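Local atomic coordinates of laminin subunit ALPHA-1 (Mus musculus, PDB entry 2JD4), a protein that forms part of laminin-111 of the basement membrane, its C-terminal LG4-5 domain pair binding metal ions and carrying anchorage sites for the cell surface. Residues Thr231-Val236 and Arg275-Leu280; Pro323-Val326 and His332-Gln335; Arg349-Ser354 and Gln360-Ser365. The protein carries 4 engineered substitutions. All blocks are in the same frame, centred on the assembly; numbering follows the deposited sequence.

Interaction 1 of 3, residues Thr231-Val236 and Arg275-Leu280; sequences TSKNGV and RAARAL
Lys-233 stretches across to the turn at Ala-277 and Arg-278 and carries this small surface contact essentially alone. Its starting point gives no hint of the destination, since Lys-233 CB leaves the backbone at a slant and lies 6.1 Å from Ala-277 O, the atom that the chain will reach. CG stands anti to the carbonyl carbon (chi1 -48°), and chi2 keeps the next step extended, so CG and CD make no contact with the turn. The chain then bends at chi3 (75°) and again at chi4 (64°), and these two bends bring NZ, alone of the chain's atoms, to Ala-277. At the tip, NZ lies 3.3 Å from Ala-277 O in a weak hydrogen bond. The same NZ comes within 3.9 Å of Arg-278 CA, while the methyl CB of Ala-277 is more distant, 4.4 Å from NZ.

Ala-276 to Ala-279 form a type I beta turn closed by Ala-279 N to Ala-276 O at 3.2 Å, so the turn's own bond uses the carbonyl of Ala-276 and not that of Ala-277. Alanine's short side chain lets the ammonium group approach that second oxygen, and lysine has the length to span the distance between two loops. The guanidinium of Arg-278 is directed elsewhere, making a long, weak ion pair with Glu-7. With a positive charge on each segment, the bulk of Arg-278 leading away probably limits any repulsion.

Lys-233 also touches Cys-9, whose disulfide to Cys-281 holds the N-terminal stretch beside this turn, and its backbone bonds to Gly-255. The arrangement is a contact between loops that join strands of the laminin G beta sandwich, a lysine ammonium meeting a carbonyl at the corner of a type I turn.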
# COMPACT_ATOMS: atom_id res chain seq x y z
N THR A 231 7.56 -15.62 -10.43
CA THR A 231 8.01 -16.97 -10.75
C THR A 231 7.16 -17.50 -11.91
O THR A 231 6.99 -18.72 -12.06
CB THR A 231 7.87 -17.93 -9.55
OG1 THR A 231 6.49 -18.00 -9.14
CG2 THR A 231 8.73 -17.44 -8.39
N SER A 232 6.64 -16.58 -12.72
CA SER A 232 5.81 -16.92 -13.88
C SER A 232 6.38 -16.25 -15.13
O SER A 232 6.97 -15.17 -15.05
CB SER A 232 4.37 -16.46 -13.66
OG SER A 232 3.58 -16.69 -14.82
N LYS A 233 6.20 -16.88 -16.28
CA LYS A 233 6.74 -16.36 -17.53
C LYS A 233 5.83 -15.39 -18.28
O LYS A 233 6.28 -14.73 -19.22
CB LYS A 233 7.13 -17.51 -18.45
CG LYS A 233 7.97 -18.58 -17.76
CD LYS A 233 8.43 -19.67 -18.72
CE LYS A 233 9.55 -19.17 -19.61
NZ LYS A 233 10.75 -18.83 -18.81
N ASN A 234 4.56 -15.31 -17.89
CA ASN A 234 3.64 -14.40 -18.57
C ASN A 234 2.78 -13.60 -17.60
O ASN A 234 2.22 -14.15 -16.66
CB ASN A 234 2.73 -15.19 -19.53
CG ASN A 234 3.52 -15.97 -20.56
OD1 ASN A 234 3.85 -17.14 -20.34
ND2 ASN A 234 3.83 -15.33 -21.67
N GLY A 235 2.66 -12.30 -17.85
CA GLY A 235 1.85 -11.48 -16.97
C GLY A 235 1.83 -10.02 -17.35
O GLY A 235 2.88 -9.42 -17.62
N VAL A 236 0.63 -9.45 -17.39
CA VAL A 236 0.46 -8.05 -17.71
C VAL A 236 0.88 -7.22 -16.50
O VAL A 236 0.56 -7.56 -15.37
CB VAL A 236 -1.02 -7.73 -18.02
CG1 VAL A 236 -1.20 -6.22 -18.18
CG2 VAL A 236 -1.47 -8.47 -19.28
N ARG A 275 19.49 -12.75 -21.36
CA ARG A 275 20.35 -13.84 -21.83
C ARG A 275 19.70 -15.20 -21.61
O ARG A 275 19.74 -16.07 -22.48
CB ARG A 275 21.70 -13.80 -21.11
CG ARG A 275 22.35 -12.43 -21.02
CD ARG A 275 23.76 -12.55 -20.47
NE ARG A 275 24.26 -11.28 -19.93
CZ ARG A 275 23.80 -10.70 -18.83
NH1 ARG A 275 22.83 -11.28 -18.13
NH2 ARG A 275 24.32 -9.55 -18.41
N ALA A 276 19.12 -15.39 -20.43
CA ALA A 276 18.46 -16.64 -20.10
C ALA A 276 16.95 -16.44 -20.11
O ALA A 276 16.45 -15.41 -19.67
CB ALA A 276 18.91 -17.12 -18.72
N ALA A 277 16.22 -17.44 -20.61
CA ALA A 277 14.77 -17.38 -20.69
C ALA A 277 14.10 -17.24 -19.32
O ALA A 277 13.12 -16.52 -19.16
CB ALA A 277 14.24 -18.62 -21.40
N ARG A 278 14.65 -17.94 -18.32
CA ARG A 278 14.10 -17.90 -16.97
C ARG A 278 14.72 -16.84 -16.07
O ARG A 278 14.41 -16.76 -14.88
CB ARG A 278 14.25 -19.28 -16.33
CG ARG A 278 15.66 -19.85 -16.42
CD ARG A 278 16.59 -19.22 -15.40
NE ARG A 278 18.00 -19.48 -15.70
CZ ARG A 278 18.52 -20.69 -15.86
NH1 ARG A 278 17.76 -21.77 -15.75
NH2 ARG A 278 19.81 -20.83 -16.13
N ALA A 279 15.58 -16.00 -16.65
CA ALA A 279 16.25 -14.96 -15.88
C ALA A 279 15.32 -14.07 -15.06
O ALA A 279 15.59 -13.81 -13.89
CB ALA A 279 17.09 -14.09 -16.82
N LEU A 280 14.23 -13.62 -15.67
CA LEU A 280 13.29 -12.74 -14.98
C LEU A 280 12.32 -13.42 -14.01
O LEU A 280 11.76 -12.75 -13.14
CB LEU A 280 12.51 -11.90 -16.00
CG LEU A 280 13.34 -10.94 -16.85
CD1 LEU A 280 12.43 -10.15 -17.78
CD2 LEU A 280 14.12 -9.99 -15.95

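Interaction 2 of 3, residues Pro323-Val326 and His332-Gln335; sequences PIYV and HIKQ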
# COMPACT_ATOMS: atom_id res chain seq x y z
N PRO A 323 -8.53 5.01 -16.95
CA PRO A 323 -7.90 4.47 -15.75
C PRO A 323 -6.62 3.70 -16.03
O PRO A 323 -6.36 3.28 -17.16
CB PRO A 323 -8.99 3.56 -15.16
CG PRO A 323 -10.26 4.21 -15.64
CD PRO A 323 -9.92 4.54 -17.07
N ILE A 324 -5.82 3.51 -14.99
CA ILE A 324 -4.57 2.78 -15.10
C ILE A 324 -4.81 1.37 -14.56
O ILE A 324 -5.12 1.20 -13.38
CB ILE A 324 -3.45 3.43 -14.27
CG1 ILE A 324 -3.18 4.85 -14.78
CG2 ILE A 324 -2.18 2.59 -14.36
CD1 ILE A 324 -2.15 5.60 -13.94
N TYR A 325 -4.69 0.37 -15.42
CA TYR A 325 -4.88 -1.01 -15.01
C TYR A 325 -3.55 -1.65 -14.67
O TYR A 325 -2.63 -1.66 -15.48
CB TYR A 325 -5.61 -1.79 -16.12
CG TYR A 325 -7.10 -1.55 -16.09
CD1 TYR A 325 -7.66 -0.40 -16.65
CD2 TYR A 325 -7.95 -2.43 -15.41
CE1 TYR A 325 -9.03 -0.11 -16.51
CE2 TYR A 325 -9.31 -2.16 -15.27
CZ TYR A 325 -9.84 -0.99 -15.81
OH TYR A 325 -11.18 -0.71 -15.64
N VAL A 326 -3.46 -2.18 -13.45
CA VAL A 326 -2.23 -2.80 -12.97
C VAL A 326 -2.36 -4.30 -12.74
O VAL A 326 -3.27 -4.76 -12.06
CB VAL A 326 -1.77 -2.15 -11.65
CG1 VAL A 326 -0.42 -2.71 -11.25
CG2 VAL A 326 -1.71 -0.63 -11.80
N HIS A 332 -14.11 -6.96 -20.62
CA HIS A 332 -14.88 -5.87 -21.21
C HIS A 332 -14.08 -4.58 -21.39
O HIS A 332 -14.58 -3.62 -21.99
CB HIS A 332 -16.14 -5.60 -20.38
CG HIS A 332 -15.86 -5.13 -18.99
ND1 HIS A 332 -15.52 -5.99 -17.97
CD2 HIS A 332 -15.88 -3.89 -18.45
CE1 HIS A 332 -15.34 -5.30 -16.86
NE2 HIS A 332 -15.55 -4.02 -17.12
N ILE A 333 -12.85 -4.55 -20.88
CA ILE A 333 -12.01 -3.36 -20.99
C ILE A 333 -10.98 -3.47 -22.12
O ILE A 333 -10.19 -4.42 -22.16
CB ILE A 333 -11.27 -3.08 -19.66
CG1 ILE A 333 -12.28 -2.72 -18.57
CG2 ILE A 333 -10.26 -1.95 -19.84
CD1 ILE A 333 -13.14 -1.51 -18.91
N LYS A 334 -11.00 -2.51 -23.03
CA LYS A 334 -10.07 -2.52 -24.16
C LYS A 334 -8.69 -2.02 -23.79
O LYS A 334 -8.55 -1.00 -23.12
CB LYS A 334 -10.62 -1.67 -25.31
CG LYS A 334 -9.85 -1.83 -26.63
CD LYS A 334 -10.39 -0.91 -27.73
CE LYS A 334 -9.66 -1.15 -29.05
NZ LYS A 334 -10.19 -0.33 -30.18
N GLN A 335 -7.66 -2.75 -24.21
CA GLN A 335 -6.28 -2.36 -23.96
C GLN A 335 -5.58 -2.48 -25.31
O GLN A 335 -5.00 -3.51 -25.65
CB GLN A 335 -5.62 -3.28 -22.92
CG GLN A 335 -6.05 -3.01 -21.46
CD GLN A 335 -5.74 -1.58 -21.00
OE1 GLN A 335 -4.74 -0.99 -21.41
NE2 GLN A 335 -6.59 -1.04 -20.13
O HOH W 1 -7.08 1.99 -19.51
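Ile-333 and Gln-335 both close on the ring of Tyr-325, a large, mostly apolar group that gives the loop a surface to settle on. His-332, which precedes them, makes its contact within the loop, one face of its imidazole lying against Ile-333 CG1. Ile-333 comes next and uses both branches. CG2, anti to its own backbone N, sits 4.0 Å above one face of the tyrosine ring near CE1, while CG1 reaches the phenol oxygen, at 3.7 Å from OH. The branched side chain crosses the tyrosine at about a right angle, which lets one residue cover ring and hydroxyl together. The ammonium group of Lys-334 bonds to Lys-244 O.

Gln-335 follows, bent at chi2 (-59°), which folds its amide back toward the strand. NE2 lies 3.7 Å from Tyr-325 CD1 in an oblique approach, the amide and ring planes being 55° apart. The amide suits this buried place because it can also donate: NE2 gives a hydrogen bond to a water at 3.1 Å, and that water donates to Pro-323 O at 2.8 Å. A buried NH is thus satisfied through a water-mediated link to the backbone of strand 322-326. Here a connecting loop of the laminin G beta sandwich folds back over Tyr-325, on the side of its strand away from Ile-324.

Interaction 3 of 3, residues Arg349-Ser354 and Gln360-Ser365; sequences RNLRLS and QSLDLS
The guanidinium of Arg-352 meets Ser-361 at its edge, with Ser-361 CB lying in the plane of the group and 3.5 Å from NH1. Bends at chi2 and chi3 bring that edge beside Ser-361, and a small serine leaves room for it. The other flat group, the carboxylate of Asp-363, is approached from above: Ser-365 N (3.1 Å) and Ser-365 OG (2.7 Å) both reach OD1 from the same face, well out of the plane. The backbone bond makes an Asx turn, and His-376 NE2 is a further partner of OD1. So many donors on one oxygen fix the carboxylate's rotation at the start of the 3-10 segment and would favour its charged form.

Arg-352 and Ser-361 belong to a beta hairpin of the laminin G fold, in which the short, weakly bonded strand 360-361 lies antiparallel along the end of strand 347-353. They are its non-hydrogen-bonded pair. Leu-362 N donates to Leu-351 O at 2.8 Å, and Leu-353 N donates to Gln-360 O almost straight (173°). The return bond from Gln-360 N to Leu-353 O is weak.

Beneath the backbone, Leu-362 wedges between two leucines of the strand. Its CD1 packs on Leu-351 CD2 at 3.5 Å and on Leu-353 CD1 at 3.3 Å, both tighter than usual carbon contact. Leu-351 crosses it obliquely and Leu-353 at about a right angle, yet one methyl, CD1, touches both. With CG anti to the carbonyl carbon (chi1 -49°) and the chain extended beyond, Leu-362 brings CD1 against the pair. Leucine suits all three positions, since the cluster packs on leucines of neighbouring strands, consistent with the sandwich interior: Leu-226 and Leu-222 of strand 222-230 touch Leu-351 and Leu-353, and Leu-211 touches Leu-362.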
# COMPACT_ATOMS: atom_id res chain seq x y z
N ARG A 349 6.57 -3.28 -6.42
CA ARG A 349 6.87 -2.28 -5.39
C ARG A 349 7.39 -1.00 -6.05
O ARG A 349 7.88 -1.03 -7.18
CB ARG A 349 7.93 -2.83 -4.43
CG ARG A 349 9.34 -2.30 -4.67
CD ARG A 349 10.45 -3.30 -4.38
NE ARG A 349 10.33 -3.97 -3.10
CZ ARG A 349 11.29 -4.72 -2.55
NH1 ARG A 349 12.46 -4.88 -3.17
NH2 ARG A 349 11.09 -5.32 -1.39
N ASN A 350 7.28 0.11 -5.33
CA ASN A 350 7.75 1.41 -5.81
C ASN A 350 7.27 1.79 -7.21
O ASN A 350 8.07 2.17 -8.07
CB ASN A 350 9.28 1.46 -5.76
CG ASN A 350 9.83 1.35 -4.35
OD1 ASN A 350 9.35 2.03 -3.44
ND2 ASN A 350 10.83 0.50 -4.15
N LEU A 351 5.97 1.69 -7.42
CA LEU A 351 5.38 2.04 -8.71
C LEU A 351 5.22 3.56 -8.78
O LEU A 351 4.50 4.15 -7.97
CB LEU A 351 4.00 1.39 -8.85
CG LEU A 351 3.24 1.66 -10.15
CD1 LEU A 351 4.01 1.11 -11.34
CD2 LEU A 351 1.87 1.01 -10.06
N ARG A 352 5.87 4.19 -9.75
CA ARG A 352 5.81 5.65 -9.87
C ARG A 352 5.74 6.16 -11.31
O ARG A 352 6.25 5.53 -12.23
CB ARG A 352 7.01 6.27 -9.16
CG ARG A 352 8.34 5.78 -9.73
CD ARG A 352 9.42 5.60 -8.65
NE ARG A 352 9.94 6.85 -8.13
CZ ARG A 352 9.33 7.61 -7.22
NH1 ARG A 352 8.15 7.24 -6.73
NH2 ARG A 352 9.89 8.74 -6.81
N LEU A 353 5.11 7.32 -11.48
CA LEU A 353 4.98 7.94 -12.79
C LEU A 353 5.58 9.34 -12.78
O LEU A 353 5.25 10.17 -11.93
CB LEU A 353 3.51 8.00 -13.21
CG LEU A 353 2.88 6.72 -13.76
CD1 LEU A 353 2.96 5.62 -12.72
CD2 LEU A 353 1.44 6.99 -14.14
N SER A 354 6.47 9.60 -13.73
CA SER A 354 7.15 10.89 -13.85
C SER A 354 6.99 11.45 -15.26
O SER A 354 6.06 12.21 -15.53
CB SER A 354 8.64 10.73 -13.54
OG SER A 354 8.85 10.21 -12.24
N GLN A 360 5.51 10.94 -9.19
CA GLN A 360 4.24 10.59 -8.54
C GLN A 360 4.16 9.08 -8.36
O GLN A 360 4.14 8.33 -9.33
CB GLN A 360 3.08 11.09 -9.40
CG GLN A 360 1.71 10.60 -8.95
CD GLN A 360 0.59 11.17 -9.80
OE1 GLN A 360 0.32 12.37 -9.75
NE2 GLN A 360 -0.06 10.31 -10.58
N SER A 361 4.12 8.64 -7.11
CA SER A 361 4.04 7.21 -6.82
C SER A 361 2.59 6.76 -6.63
O SER A 361 1.81 7.40 -5.93
CB SER A 361 4.88 6.87 -5.58
OG SER A 361 4.61 7.74 -4.51
N LEU A 362 2.25 5.65 -7.28
CA LEU A 362 0.90 5.10 -7.23
C LEU A 362 0.69 4.20 -6.03
O LEU A 362 1.43 3.24 -5.81
CB LEU A 362 0.62 4.31 -8.51
CG LEU A 362 0.95 5.01 -9.83
CD1 LEU A 362 0.58 4.09 -10.98
CD2 LEU A 362 0.20 6.34 -9.94
N ASP A 363 -0.34 4.50 -5.25
CA ASP A 363 -0.68 3.73 -4.06
C ASP A 363 -1.83 2.79 -4.41
O ASP A 363 -2.97 3.22 -4.54
CB ASP A 363 -1.09 4.69 -2.94
CG ASP A 363 -1.48 3.97 -1.66
OD1 ASP A 363 -1.34 2.73 -1.58
OD2 ASP A 363 -1.93 4.66 -0.72
N LEU A 364 -1.51 1.52 -4.57
CA LEU A 364 -2.52 0.52 -4.93
C LEU A 364 -3.67 0.37 -3.92
O LEU A 364 -4.71 -0.18 -4.25
CB LEU A 364 -1.84 -0.83 -5.16
CG LEU A 364 -0.83 -0.84 -6.32
CD1 LEU A 364 -0.08 -2.16 -6.35
CD2 LEU A 364 -1.56 -0.63 -7.64
N SER A 365 -3.49 0.87 -2.70
CA SER A 365 -4.58 0.76 -1.72
C SER A 365 -5.73 1.70 -2.09
O SER A 365 -6.83 1.60 -1.53
CB SER A 365 -4.07 1.09 -0.31
OG SER A 365 -3.64 2.44 -0.22

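How the interactions relate
All three contacts belong to the second laminin G domain and follow one another along the chain. Interactions 2 and 3, with centres about 17 Å apart, touch through apolar side chains, probably in the sandwich interior: Ile-324 CD1 lies 3.9 Å from Leu-353 CD2, and Val-326 CG2 lies 4.2 Å from Leu-364 CD2. Interaction 1 stands apart, its centre about 23 Å from each of the others, yet its nearest atoms come within about 5 Å of interaction 2, because strands 235-241 and 322-326 are neighbours. None of the six segments supplies a magnesium ligand. The domain's metal residues are Asp-246 and Asp-319, the latter shortly preceding strand 322-326 of interaction 2.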